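MMACHC-like protein (Caenorhabditis elegans, PDB 5UJC) binds methylcobalamin and probably catalyses reductive removal of the upper axial ligand from cobalamins, with FAD or FMN and NADPH, or with glutathione. Local coordinates at residues S34-V39 and P44-Y49; S6-I11 and S52-L57; E247-G250 and E255-E258; D66-K71 and Q95-D100. One frame throughout, in Å; residues are numbered along the deposited sequence. Where two conformers were deposited one is given.

How the contacts relate
Following the chain from its N terminus, helix 5-18 comes first and is met again some forty residues later by strand 53-60; contact 2 closes that long loop onto the main antiparallel sheet. Contact 1 falls within the same loop, a short closure in which the residues after helix 32-39 fold back on it beside the cobalamin. The chain then runs straight from strand 53-60 into helix 62-80, which contact 4 joins to helix 93-109. Contact 3 comes last, a short connection between helices 243-250 and 257-265. No loops cross. Contacts 3 and 4 are neighbours, centres about 15 Å apart, whereas contact 1 lies on the opposite side of the chain's centre from both.

Contact 1: S34-V39 and P44-Y49; sequences SYNEAV and PFALPY
Asn-36 meets the backbone of Leu-47 twice. Its OD1 accepts from Leu-47 N at 2.8 Å, an almost straight bond (172°) whose donor stands 27° out of the amide carbonyl plane, while its ND2 donates to Leu-47 O at 3.0 Å, in that carbonyl's plane and on a lone pair. ND2 also donates a hydrogen bond to a water, which donates to Tyr-49 O. Leu-47 O has a second, weak donor in Tyr-49 N, across the inverse gamma turn centred on Pro-48. With a leucine in place of Asn-36, the N-H of Leu-47 would probably lose its partner and its carbonyl keep just the weak bond from Tyr-49 N. That loop, between helix 32-39 and strand 53-60, helps line the cobalamin pocket: Val-39 O hydrogen-bonds to methylcobalamin, and Phe-45 lies against it. Tyr-35, with CG anti to N (chi1 177°), swings its ring to the loop. Its OH accepts from Leu-133 N and donates to a water 2.6 Å off, which donates to Phe-45 O at the ring's edge. The side chains of Leu-47 and Tyr-35 cross at about a right angle, Leu-47 CD1 3.6 Å from Tyr-35 CD2, and Val-39 CG2 approaches Phe-45 CB at 4.1 Å.

Contact 2: S6-I11 and S52-L57; sequences SHAESI and STMALL
Ala-8 and Ile-11, about one helical turn apart, are the residues through which helix 5-18 meets Met-54 and Leu-56 of the strand. Taking the helix in order, His-7 comes just before them; its NE2 is hydrogen-bonded to Glu-113, and one face of its ring lies near CG1 of Ile-11, so it flanks the contact without reaching the strand. Ala-8 offers its small methyl to the thioether: Ala-8 CB is 3.7 Å from Met-54 SD, and the terminal methyl goes further, with Met-54 CE 3.5 Å from Ala-8 O. Next comes Ile-11, whose CG2 branch does most of the touching. Ile-11 CG2 sits 3.6 Å from Met-54 CE and 4.1 Å from Leu-56 CD1, so it touches both strand residues. The isoleucine and methionine side chains run alongside each other, pointing opposite ways. Met-54 reaches this far because it is fully extended, starting with CG anti to its own nitrogen (chi1 177°). An alanine at Met-54 would probably open a gap beneath Ala-8 and Ile-11, which would lose the thioether and methyl they pack on. No hydrogen bond joins the two segments; the contact is buried, and its side-chain contacts are all apolar. Segment 6-11 runs nearly along 53-57, the axes of these short segments 10.3 Å apart at 24°, over one face of the sheet. Strands 25-31 and 185-196 lie on either side of strand 53-60, lending Met-29 and Val-195 against Met-54 and Phe-192 against Ile-11.

Contact 3: E247-G250 and E255-E258; sequences EFFG and ERWE
Arg-256 lies across the ring of Phe-248, its chain extended from CG to NE so that the methylenes pass over one face. The CH-pi contact is well centred: Arg-256 CD stands 3.7 Å from the centroid of the Phe-248 ring, 13° off the normal. Nearer its own backbone the same arginine adds Arg-256 CB, 3.6 Å from Phe-248 CE2. Among the aromatic contacts, Phe-249 places its CD1 over a face of the guanidinium, 4.0 Å from Arg-256 NH1, with the two planes at 90° to each other. The phenylalanines also touch one another, CD1 of Phe-248 lying over a face of the Phe-249 ring.

The polar contacts gather at the head of the arginine. Arg-256 NE comes within 3.1 Å of Phe-248 O, but the angle is too poor for a hydrogen bond; NE donates instead to Arg-251 O in the turn. Arg-256 NH2 donates to a water at 3.1 Å, and that water is 2.9 Å from Phe-249 O. Carbonyls near NE, and one reached through the water, probably help to offset the charge.

Phe-65 and Ile-94 pack on Phe-248. Together the residues close a short connection between helices 243-250 and 257-265, at the margin of the cobalamin pocket: Phe-249 O accepts a hydrogen bond from methylcobalamin, and its side chain lies about 4 Å, nearest atoms, from the ligand.

Contact 4: D66-K71 and Q95-D100; sequences DVAFRK and QSFLED
Phe-97 leans on Ala-68 and Phe-69 from a helix turn that holds the bond from Glu-99 N to Gln-95 O, at 2.8 Å the shortest polar link here. Between the helices themselves the contact is apolar. A chi1 of 158°, which turns CG away from the backbone nitrogen, throws the ring of Phe-97 against the backbone of the other helix: Phe-69 CA stands over one face, 4.0 Å from the centroid of the Phe-97 ring and 17° off the normal. The ring of Phe-69 turns its edge to the face of the Phe-97 ring in an offset edge-to-face pair, centroids 5.5 Å apart and planes at 68°. At the near corner Phe-69 CD1 is 3.7 Å from Phe-97 CB. The far end of the ring is met by Ala-68, whose CB is 3.7 Å from Phe-97 CZ, while Ala-68 O sits obliquely to the ring near CE1. Trp-72, from the same helix as Phe-69, adds its own edge-to-face meeting with Phe-97, and its NE1 is hydrogen-bonded to Asp-100. This is aromatic helix-to-helix packing, joining helix 62-80, at its wider pi-type turn 66-69, to helix 93-109.

Contact 1: S34-V39 and P44-Y49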
loop_
_atom_site.group_PDB
_atom_site.type_symbol
_atom_site.label_atom_id
_atom_site.label_comp_id
_atom_site.label_asym_id
_atom_site.label_seq_id
_atom_site.Cartn_x
_atom_site.Cartn_y
_atom_site.Cartn_z
ATOM N N SER A 34 -8.082 15.482 -7.613
ATOM C CA SER A 34 -8.481 15.219 -6.232
ATOM C C SER A 34 -7.267 15.093 -5.336
ATOM O O SER A 34 -7.256 15.594 -4.218
ATOM C CB SER A 34 -9.317 13.966 -6.149
ATOM O OG SER A 34 -10.509 14.105 -6.910
ATOM N N TYR A 35 -6.232 14.440 -5.838
ATOM C CA TYR A 35 -4.982 14.347 -5.111
ATOM C C TYR A 35 -4.318 15.728 -4.948
ATOM O O TYR A 35 -3.894 16.102 -3.848
ATOM C CB TYR A 35 -4.026 13.385 -5.829
ATOM C CG TYR A 35 -2.664 13.272 -5.182
ATOM C CD1 TYR A 35 -2.429 12.366 -4.154
ATOM C CD2 TYR A 35 -1.603 14.080 -5.602
ATOM C CE1 TYR A 35 -1.200 12.258 -3.572
ATOM C CE2 TYR A 35 -0.354 13.957 -5.046
ATOM C CZ TYR A 35 -0.154 13.053 -4.019
ATOM O OH TYR A 35 1.090 12.914 -3.428
ATOM N N ASN A 36 -4.230 16.467 -6.032
ATOM C CA ASN A 36 -3.577 17.772 -5.989
ATOM C C ASN A 36 -4.298 18.748 -5.071
ATOM O O ASN A 36 -3.659 19.563 -4.410
ATOM C CB ASN A 36 -3.435 18.344 -7.383
ATOM C CG ASN A 36 -2.331 17.674 -8.183
ATOM O OD1 ASN A 36 -1.473 16.981 -7.626
ATOM N ND2 ASN A 36 -2.319 17.917 -9.490
ATOM N N GLU A 37 -5.634 18.685 -5.053
ATOM C CA GLU A 37 -6.426 19.517 -4.124
ATOM C C GLU A 37 -6.075 19.186 -2.663
ATOM O O GLU A 37 -5.961 20.084 -1.824
ATOM C CB GLU A 37 -7.948 19.337 -4.384
ATOM C CG GLU A 37 -8.871 20.077 -3.402
ATOM C CD GLU A 37 -10.349 19.691 -3.551
ATOM O OE1 GLU A 37 -10.652 18.562 -4.040
ATOM O OE2 GLU A 37 -11.211 20.508 -3.158
ATOM N N ALA A 38 -5.870 17.897 -2.374
ATOM C CA ALA A 38 -5.608 17.467 -1.027
ATOM C C ALA A 38 -4.167 17.852 -0.562
ATOM O O ALA A 38 -3.992 18.361 0.548
ATOM C CB ALA A 38 -5.819 15.978 -0.894
ATOM N N VAL A 39 -3.158 17.574 -1.390
ATOM C CA VAL A 39 -1.780 17.903 -0.996
ATOM C C VAL A 39 -1.488 19.367 -1.081
ATOM O O VAL A 39 -0.582 19.859 -0.395
ATOM C CB VAL A 39 -0.693 17.102 -1.778
ATOM C CG1 VAL A 39 -0.857 15.608 -1.542
ATOM C CG2 VAL A 39 -0.698 17.404 -3.274
ATOM N N PRO A 44 5.143 20.710 -3.028
ATOM C CA PRO A 44 6.134 19.926 -3.785
ATOM C C PRO A 44 5.574 18.594 -4.327
ATOM O O PRO A 44 6.156 17.986 -5.237
ATOM C CB PRO A 44 7.238 19.669 -2.752
ATOM C CG PRO A 44 7.099 20.738 -1.771
ATOM C CD PRO A 44 5.651 21.115 -1.714
ATOM N N PHE A 45 4.484 18.146 -3.723
ATOM C CA PHE A 45 3.876 16.874 -4.041
ATOM C C PHE A 45 2.865 16.958 -5.191
ATOM O O PHE A 45 2.408 15.953 -5.674
ATOM C CB PHE A 45 3.195 16.314 -2.783
ATOM C CG PHE A 45 4.168 15.926 -1.719
ATOM C CD1 PHE A 45 4.896 14.768 -1.838
ATOM C CD2 PHE A 45 4.397 16.757 -0.626
ATOM C CE1 PHE A 45 5.827 14.427 -0.892
ATOM C CE2 PHE A 45 5.306 16.408 0.335
ATOM C CZ PHE A 45 6.009 15.232 0.212
ATOM N N ALA A 46 2.473 18.168 -5.592
ATOM C CA ALA A 46 1.514 18.310 -6.686
ATOM C C ALA A 46 2.034 17.579 -7.947
ATOM O O ALA A 46 3.193 17.684 -8.283
ATOM C CB ALA A 46 1.272 19.779 -6.983
ATOM N N LEU A 47 1.160 16.828 -8.609
ATOM C CA LEU A 47 1.549 16.045 -9.757
ATOM C C LEU A 47 1.227 16.799 -11.047
ATOM O O LEU A 47 0.189 17.473 -11.128
ATOM C CB LEU A 47 0.813 14.713 -9.747
ATOM C CG LEU A 47 1.119 13.829 -8.547
ATOM C CD1 LEU A 47 0.122 12.663 -8.468
ATOM C CD2 LEU A 47 2.546 13.308 -8.625
ATOM N N PRO A 48 2.099 16.664 -12.072
ATOM C CA PRO A 48 2.016 17.505 -13.270
ATOM C C PRO A 48 1.077 16.929 -14.353
ATOM O O PRO A 48 1.504 16.656 -15.464
ATOM C CB PRO A 48 3.463 17.535 -13.757
ATOM C CG PRO A 48 3.977 16.196 -13.392
ATOM C CD PRO A 48 3.367 15.902 -12.041
ATOM N N TYR A 49 -0.188 16.764 -13.998
ATOM C CA TYR A 49 -1.207 16.283 -14.918
ATOM C C TYR A 49 -2.451 17.104 -14.747
ATOM O O TYR A 49 -2.721 17.618 -13.648
ATOM C CB TYR A 49 -1.526 14.795 -14.646
ATOM C CG TYR A 49 -0.319 13.920 -14.709
ATOM C CD1 TYR A 49 0.154 13.454 -15.920
ATOM C CD2 TYR A 49 0.376 13.591 -13.561
ATOM C CE1 TYR A 49 1.305 12.700 -15.987
ATOM C CE2 TYR A 49 1.502 12.815 -13.610
ATOM C CZ TYR A 49 1.973 12.379 -14.830
ATOM O OH TYR A 49 3.097 11.620 -14.893
HETATM O O HOH W 1 3.201 13.599 -4.868
HETATM O O HOH W 2 -4.147 18.740 -11.502
#

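Contact 2: S6-I11 and S52-L57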
loop_
_atom_site.group_PDB
_atom_site.type_symbol
_atom_site.label_atom_id
_atom_site.label_comp_id
_atom_site.label_asym_id
_atom_site.label_seq_id
_atom_site.Cartn_x
_atom_site.Cartn_y
_atom_site.Cartn_z
ATOM N N SER A 6 -16.027 4.208 -20.420
ATOM C CA SER A 6 -15.940 2.806 -20.847
ATOM C C SER A 6 -14.496 2.413 -20.937
ATOM O O SER A 6 -14.098 1.358 -20.462
ATOM C CB SER A 6 -16.598 2.607 -22.213
ATOM O OG SER A 6 -18.000 2.767 -22.141
ATOM N N HIS A 7 -13.698 3.275 -21.566
ATOM C CA HIS A 7 -12.263 3.002 -21.693
ATOM C C HIS A 7 -11.574 2.938 -20.318
ATOM O O HIS A 7 -10.812 2.006 -20.047
ATOM C CB HIS A 7 -11.590 4.025 -22.612
ATOM C CG HIS A 7 -10.164 3.721 -22.898
ATOM N ND1 HIS A 7 -9.758 2.520 -23.428
ATOM C CD2 HIS A 7 -9.037 4.461 -22.726
ATOM C CE1 HIS A 7 -8.444 2.529 -23.573
ATOM N NE2 HIS A 7 -7.986 3.702 -23.172
ATOM N N ALA A 8 -11.891 3.884 -19.441
ATOM C CA ALA A 8 -11.391 3.847 -18.065
ATOM C C ALA A 8 -11.765 2.526 -17.369
ATOM O O ALA A 8 -10.945 1.935 -16.681
ATOM C CB ALA A 8 -11.921 5.033 -17.267
ATOM N N GLU A 9 -13.016 2.084 -17.548
ATOM C CA GLU A 9 -13.471 0.822 -16.966
ATOM C C GLU A 9 -12.728 -0.385 -17.556
ATOM O O GLU A 9 -12.352 -1.292 -16.827
ATOM C CB GLU A 9 -15.007 0.675 -17.098
ATOM C CG GLU A 9 -15.737 1.542 -16.092
ATOM C CD GLU A 9 -17.230 1.627 -16.310
ATOM O OE1 GLU A 9 -17.772 0.886 -17.165
ATOM O OE2 GLU A 9 -17.876 2.455 -15.616
ATOM N N SER A 10 -12.411 -0.329 -18.856
ATOM C CA SER A 10 -11.642 -1.418 -19.517
ATOM C C SER A 10 -10.209 -1.465 -18.998
ATOM O O SER A 10 -9.649 -2.540 -18.795
ATOM C CB SER A 10 -11.644 -1.245 -21.050
ATOM O OG SER A 10 -12.951 -1.416 -21.597
ATOM N N ILE A 11 -9.633 -0.296 -18.751
ATOM C CA ILE A 11 -8.310 -0.214 -18.154
ATOM C C ILE A 11 -8.312 -0.841 -16.757
ATOM O O ILE A 11 -7.470 -1.703 -16.438
ATOM C CB ILE A 11 -7.821 1.241 -18.081
ATOM C CG1 ILE A 11 -7.474 1.733 -19.478
ATOM C CG2 ILE A 11 -6.621 1.371 -17.154
ATOM C CD1 ILE A 11 -7.321 3.252 -19.563
ATOM N N SER A 52 -8.506 16.161 -14.491
ATOM C CA SER A 52 -9.381 15.041 -14.792
ATOM C C SER A 52 -8.616 13.745 -15.177
ATOM O O SER A 52 -9.232 12.750 -15.509
ATOM C CB SER A 52 -10.348 15.420 -15.896
ATOM O OG SER A 52 -9.658 15.642 -17.115
ATOM N N THR A 53 -7.280 13.779 -15.142
ATOM C CA THR A 53 -6.470 12.626 -15.506
ATOM C C THR A 53 -6.810 11.429 -14.607
ATOM O O THR A 53 -6.847 11.553 -13.378
ATOM C CB THR A 53 -4.975 12.953 -15.372
ATOM O OG1 THR A 53 -4.656 14.060 -16.213
ATOM C CG2 THR A 53 -4.095 11.775 -15.759
ATOM N N MET A 54 -7.046 10.283 -15.235
ATOM C CA MET A 54 -7.327 9.040 -14.524
ATOM C C MET A 54 -6.090 8.472 -13.830
ATOM O O MET A 54 -5.007 8.405 -14.427
ATOM C CB MET A 54 -7.847 8.003 -15.515
ATOM C CG MET A 54 -8.121 6.638 -14.913
ATOM S SD MET A 54 -8.434 5.396 -16.184
ATOM C CE MET A 54 -8.399 3.884 -15.223
ATOM N N ALA A 55 -6.278 8.049 -12.581
ATOM C CA ALA A 55 -5.285 7.267 -11.854
ATOM C C ALA A 55 -5.951 6.060 -11.204
ATOM O O ALA A 55 -7.148 6.094 -10.869
ATOM C CB ALA A 55 -4.607 8.122 -10.800
ATOM N N LEU A 56 -5.142 5.014 -10.983
ATOM C CA LEU A 56 -5.550 3.821 -10.225
ATOM C C LEU A 56 -4.588 3.590 -9.090
ATOM O O LEU A 56 -3.389 3.451 -9.303
ATOM C CB LEU A 56 -5.589 2.566 -11.105
ATOM C CG LEU A 56 -6.705 2.489 -12.130
ATOM C CD1 LEU A 56 -6.465 1.267 -13.021
ATOM C CD2 LEU A 56 -8.056 2.374 -11.445
ATOM N N LEU A 57 -5.136 3.518 -7.892
ATOM C CA LEU A 57 -4.395 3.126 -6.710
ATOM C C LEU A 57 -4.509 1.614 -6.533
ATOM O O LEU A 57 -5.603 1.100 -6.421
ATOM C CB LEU A 57 -4.984 3.844 -5.492
ATOM C CG LEU A 57 -4.434 3.453 -4.125
ATOM C CD1 LEU A 57 -2.958 3.802 -4.006
ATOM C CD2 LEU A 57 -5.246 4.096 -3.016
#

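Contact 3: E247-G250 and E255-E258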
loop_
_atom_site.group_PDB
_atom_site.type_symbol
_atom_site.label_atom_id
_atom_site.label_comp_id
_atom_site.label_asym_id
_atom_site.label_seq_id
_atom_site.Cartn_x
_atom_site.Cartn_y
_atom_site.Cartn_z
ATOM N N GLU A 247 5.136 -11.400 11.722
ATOM C CA GLU A 247 6.502 -11.606 12.166
ATOM C C GLU A 247 7.473 -11.048 11.107
ATOM O O GLU A 247 8.447 -10.376 11.438
ATOM C CB GLU A 247 6.776 -13.096 12.405
ATOM C CG GLU A 247 8.195 -13.403 12.892
ATOM C CD GLU A 247 8.516 -12.802 14.238
ATOM O OE1 GLU A 247 7.589 -12.658 15.072
ATOM O OE2 GLU A 247 9.695 -12.498 14.470
ATOM N N PHE A 248 7.186 -11.340 9.841
ATOM C CA PHE A 248 8.016 -10.898 8.729
ATOM C C PHE A 248 8.141 -9.355 8.707
ATOM O O PHE A 248 9.246 -8.810 8.720
ATOM C CB PHE A 248 7.400 -11.431 7.427
ATOM C CG PHE A 248 8.181 -11.122 6.193
ATOM C CD1 PHE A 248 7.931 -9.962 5.458
ATOM C CD2 PHE A 248 9.117 -12.034 5.697
ATOM C CE1 PHE A 248 8.601 -9.719 4.282
ATOM C CE2 PHE A 248 9.789 -11.773 4.523
ATOM C CZ PHE A 248 9.522 -10.623 3.811
ATOM N N PHE A 249 7.020 -8.661 8.675
ATOM C CA PHE A 249 7.069 -7.201 8.544
ATOM C C PHE A 249 7.470 -6.496 9.824
ATOM O O PHE A 249 7.878 -5.342 9.792
ATOM C CB PHE A 249 5.750 -6.650 8.003
ATOM C CG PHE A 249 5.525 -6.953 6.536
ATOM C CD1 PHE A 249 6.446 -6.568 5.587
ATOM C CD2 PHE A 249 4.353 -7.583 6.110
ATOM C CE1 PHE A 249 6.222 -6.824 4.238
ATOM C CE2 PHE A 249 4.125 -7.839 4.785
ATOM C CZ PHE A 249 5.065 -7.443 3.833
ATOM N N GLY A 250 7.414 -7.183 10.950
ATOM C CA GLY A 250 7.903 -6.601 12.209
ATOM C C GLY A 250 9.423 -6.630 12.369
ATOM O O GLY A 250 9.973 -5.985 13.276
ATOM N N GLU A 255 16.728 -9.818 8.696
ATOM C CA GLU A 255 16.326 -10.930 9.565
ATOM C C GLU A 255 15.103 -11.673 9.036
ATOM O O GLU A 255 14.616 -12.613 9.679
ATOM C CB GLU A 255 16.001 -10.403 10.965
ATOM C CG GLU A 255 17.172 -9.797 11.695
ATOM C CD GLU A 255 16.779 -9.179 13.036
ATOM O OE1 GLU A 255 15.671 -9.499 13.570
ATOM O OE2 GLU A 255 17.558 -8.358 13.540
ATOM N N ARG A 256 14.598 -11.277 7.879
ATOM C CA ARG A 256 13.281 -11.769 7.445
ATOM C C ARG A 256 13.301 -13.104 6.745
ATOM O O ARG A 256 12.330 -13.827 6.808
ATOM C CB ARG A 256 12.622 -10.774 6.536
ATOM C CG ARG A 256 12.184 -9.502 7.226
ATOM C CD ARG A 256 11.559 -8.602 6.233
ATOM N NE ARG A 256 11.166 -7.343 6.815
ATOM C CZ ARG A 256 10.572 -6.376 6.137
ATOM N NH1 ARG A 256 10.380 -6.510 4.823
ATOM N NH2 ARG A 256 10.143 -5.279 6.757
ATOM N N TRP A 257 14.332 -13.375 5.955
ATOM C CA TRP A 257 14.308 -14.578 5.089
ATOM C C TRP A 257 14.054 -15.853 5.902
ATOM O O TRP A 257 13.326 -16.711 5.465
ATOM C CB TRP A 257 15.601 -14.735 4.254
ATOM C CG TRP A 257 15.482 -14.243 2.808
ATOM C CD1 TRP A 257 16.212 -13.247 2.214
ATOM C CD2 TRP A 257 14.641 -14.793 1.773
ATOM N NE1 TRP A 257 15.857 -13.123 0.892
ATOM C CE2 TRP A 257 14.908 -14.066 0.589
ATOM C CE3 TRP A 257 13.692 -15.806 1.737
ATOM C CZ2 TRP A 257 14.254 -14.329 -0.619
ATOM C CZ3 TRP A 257 13.028 -16.069 0.510
ATOM C CH2 TRP A 257 13.316 -15.325 -0.636
ATOM N N GLU A 258 14.612 -15.942 7.107
ATOM C CA GLU A 258 14.438 -17.142 7.917
ATOM C C GLU A 258 12.974 -17.392 8.316
ATOM O O GLU A 258 12.567 -18.558 8.507
ATOM C CB GLU A 258 15.342 -17.124 9.154
ATOM C CG GLU A 258 16.813 -17.447 8.857
ATOM C CD GLU A 258 17.034 -18.817 8.212
ATOM O OE1 GLU A 258 16.296 -19.791 8.533
ATOM O OE2 GLU A 258 17.981 -18.936 7.413
HETATM O O HOH W 3 10.194 -3.636 9.400
#

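Contact 4: D66-K71 and Q95-D100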
loop_
_atom_site.group_PDB
_atom_site.type_symbol
_atom_site.label_atom_id
_atom_site.label_comp_id
_atom_site.label_asym_id
_atom_site.label_seq_id
_atom_site.Cartn_x
_atom_site.Cartn_y
_atom_site.Cartn_z
ATOM N N ASP A 66 0.439 -13.836 1.967
ATOM C CA ASP A 66 0.132 -15.180 2.439
ATOM C C ASP A 66 -0.134 -16.189 1.317
ATOM O O ASP A 66 0.035 -17.378 1.527
ATOM C CB ASP A 66 -1.034 -15.159 3.425
ATOM C CG ASP A 66 -0.677 -14.484 4.755
ATOM O OD1 ASP A 66 0.459 -14.640 5.197
ATOM O OD2 ASP A 66 -1.577 -13.854 5.392
ATOM N N VAL A 67 -0.587 -15.704 0.167
ATOM C CA VAL A 67 -0.926 -16.565 -0.946
ATOM C C VAL A 67 -0.009 -16.300 -2.148
ATOM O O VAL A 67 0.762 -17.192 -2.560
ATOM C CB VAL A 67 -2.390 -16.432 -1.351
ATOM C CG1 VAL A 67 -2.706 -17.325 -2.555
ATOM C CG2 VAL A 67 -3.301 -16.766 -0.180
ATOM N N ALA A 68 -0.057 -15.092 -2.696
ATOM C CA ALA A 68 0.645 -14.835 -3.985
ATOM C C ALA A 68 2.178 -14.866 -3.833
ATOM O O ALA A 68 2.885 -15.513 -4.617
ATOM C CB ALA A 68 0.182 -13.529 -4.596
ATOM N N PHE A 69 2.681 -14.175 -2.841
ATOM C CA PHE A 69 4.099 -14.130 -2.591
ATOM C C PHE A 69 4.631 -15.504 -2.175
ATOM O O PHE A 69 5.690 -15.911 -2.621
ATOM C CB PHE A 69 4.401 -13.083 -1.513
ATOM C CG PHE A 69 5.840 -13.014 -1.081
ATOM C CD1 PHE A 69 6.841 -12.627 -1.956
ATOM C CD2 PHE A 69 6.181 -13.264 0.234
ATOM C CE1 PHE A 69 8.141 -12.550 -1.526
ATOM C CE2 PHE A 69 7.459 -13.122 0.661
ATOM C CZ PHE A 69 8.453 -12.794 -0.220
ATOM N N ARG A 70 3.861 -16.226 -1.375
ATOM C CA ARG A 70 4.250 -17.575 -1.002
ATOM C C ARG A 70 4.461 -18.455 -2.247
ATOM O O ARG A 70 5.468 -19.168 -2.352
ATOM C CB ARG A 70 3.241 -18.185 -0.056
ATOM C CG ARG A 70 3.584 -19.604 0.377
ATOM C CD ARG A 70 2.730 -20.048 1.536
ATOM N NE ARG A 70 3.036 -21.406 1.958
ATOM C CZ ARG A 70 2.572 -21.963 3.063
ATOM N NH1 ARG A 70 1.771 -21.277 3.887
ATOM N NH2 ARG A 70 2.923 -23.202 3.377
ATOM N N LYS A 71 3.509 -18.399 -3.201
ATOM C CA LYS A 71 3.652 -19.158 -4.450
ATOM C C LYS A 71 4.938 -18.759 -5.195
ATOM O O LYS A 71 5.660 -19.625 -5.721
ATOM C CB LYS A 71 2.441 -18.961 -5.335
ATOM C CG LYS A 71 1.211 -19.663 -4.850
ATOM C CD LYS A 71 0.014 -19.392 -5.745
ATOM C CE LYS A 71 -1.302 -19.735 -5.050
ATOM N NZ LYS A 71 -2.473 -19.408 -5.921
ATOM N N GLN A 95 9.863 -6.682 -3.213
ATOM C CA GLN A 95 9.905 -5.793 -4.388
ATOM C C GLN A 95 10.161 -6.549 -5.677
ATOM O O GLN A 95 9.588 -6.230 -6.717
ATOM C CB GLN A 95 10.950 -4.704 -4.186
ATOM C CG GLN A 95 10.482 -3.684 -3.184
ATOM C CD GLN A 95 11.540 -2.670 -2.794
ATOM O OE1 GLN A 95 12.707 -2.749 -3.209
ATOM N NE2 GLN A 95 11.144 -1.711 -1.970
ATOM N N SER A 96 10.925 -7.610 -5.589
ATOM C CA SER A 96 11.152 -8.453 -6.762
ATOM C C SER A 96 9.837 -9.144 -7.211
ATOM O O SER A 96 9.506 -9.184 -8.397
ATOM C CB SER A 96 12.245 -9.508 -6.472
ATOM O OG SER A 96 13.496 -8.895 -6.276
ATOM N N PHE A 97 9.119 -9.688 -6.246
ATOM C CA PHE A 97 7.801 -10.276 -6.478
ATOM C C PHE A 97 6.846 -9.249 -7.088
ATOM O O PHE A 97 6.233 -9.509 -8.114
ATOM C CB PHE A 97 7.252 -10.831 -5.167
ATOM C CG PHE A 97 5.765 -10.987 -5.144
ATOM C CD1 PHE A 97 5.139 -12.015 -5.816
ATOM C CD2 PHE A 97 4.992 -10.082 -4.448
ATOM C CE1 PHE A 97 3.740 -12.137 -5.771
ATOM C CE2 PHE A 97 3.636 -10.177 -4.420
ATOM C CZ PHE A 97 2.997 -11.200 -5.069
ATOM N N LEU A 98 6.761 -8.068 -6.487
ATOM C CA LEU A 98 5.831 -7.059 -6.980
ATOM C C LEU A 98 6.210 -6.616 -8.381
ATOM O O LEU A 98 5.329 -6.417 -9.236
ATOM C CB LEU A 98 5.800 -5.866 -6.031
ATOM C CG LEU A 98 5.062 -6.108 -4.712
ATOM C CD1 LEU A 98 5.371 -4.990 -3.716
ATOM C CD2 LEU A 98 3.552 -6.248 -4.947
ATOM N N GLU A 99 7.516 -6.463 -8.647
ATOM C CA GLU A 99 7.980 -6.049 -9.980
ATOM C C GLU A 99 7.540 -7.094 -11.009
ATOM O O GLU A 99 7.098 -6.753 -12.109
ATOM C CB GLU A 99 9.532 -5.883 -10.009
ATOM C CG GLU A 99 10.101 -4.627 -9.270
ATOM C CD GLU A 99 11.586 -4.814 -8.800
ATOM O OE1 GLU A 99 12.286 -5.752 -9.317
ATOM O OE2 GLU A 99 12.053 -4.035 -7.898
ATOM N N ASP A 100 7.687 -8.363 -10.653
ATOM C CA ASP A 100 7.292 -9.446 -11.547
ATOM C C ASP A 100 5.798 -9.410 -11.838
ATOM O O ASP A 100 5.382 -9.518 -12.995
ATOM C CB ASP A 100 7.662 -10.813 -10.964
ATOM C CG ASP A 100 9.107 -11.163 -11.149
ATOM O OD1 ASP A 100 9.828 -10.419 -11.831
ATOM O OD2 ASP A 100 9.522 -12.210 -10.594
#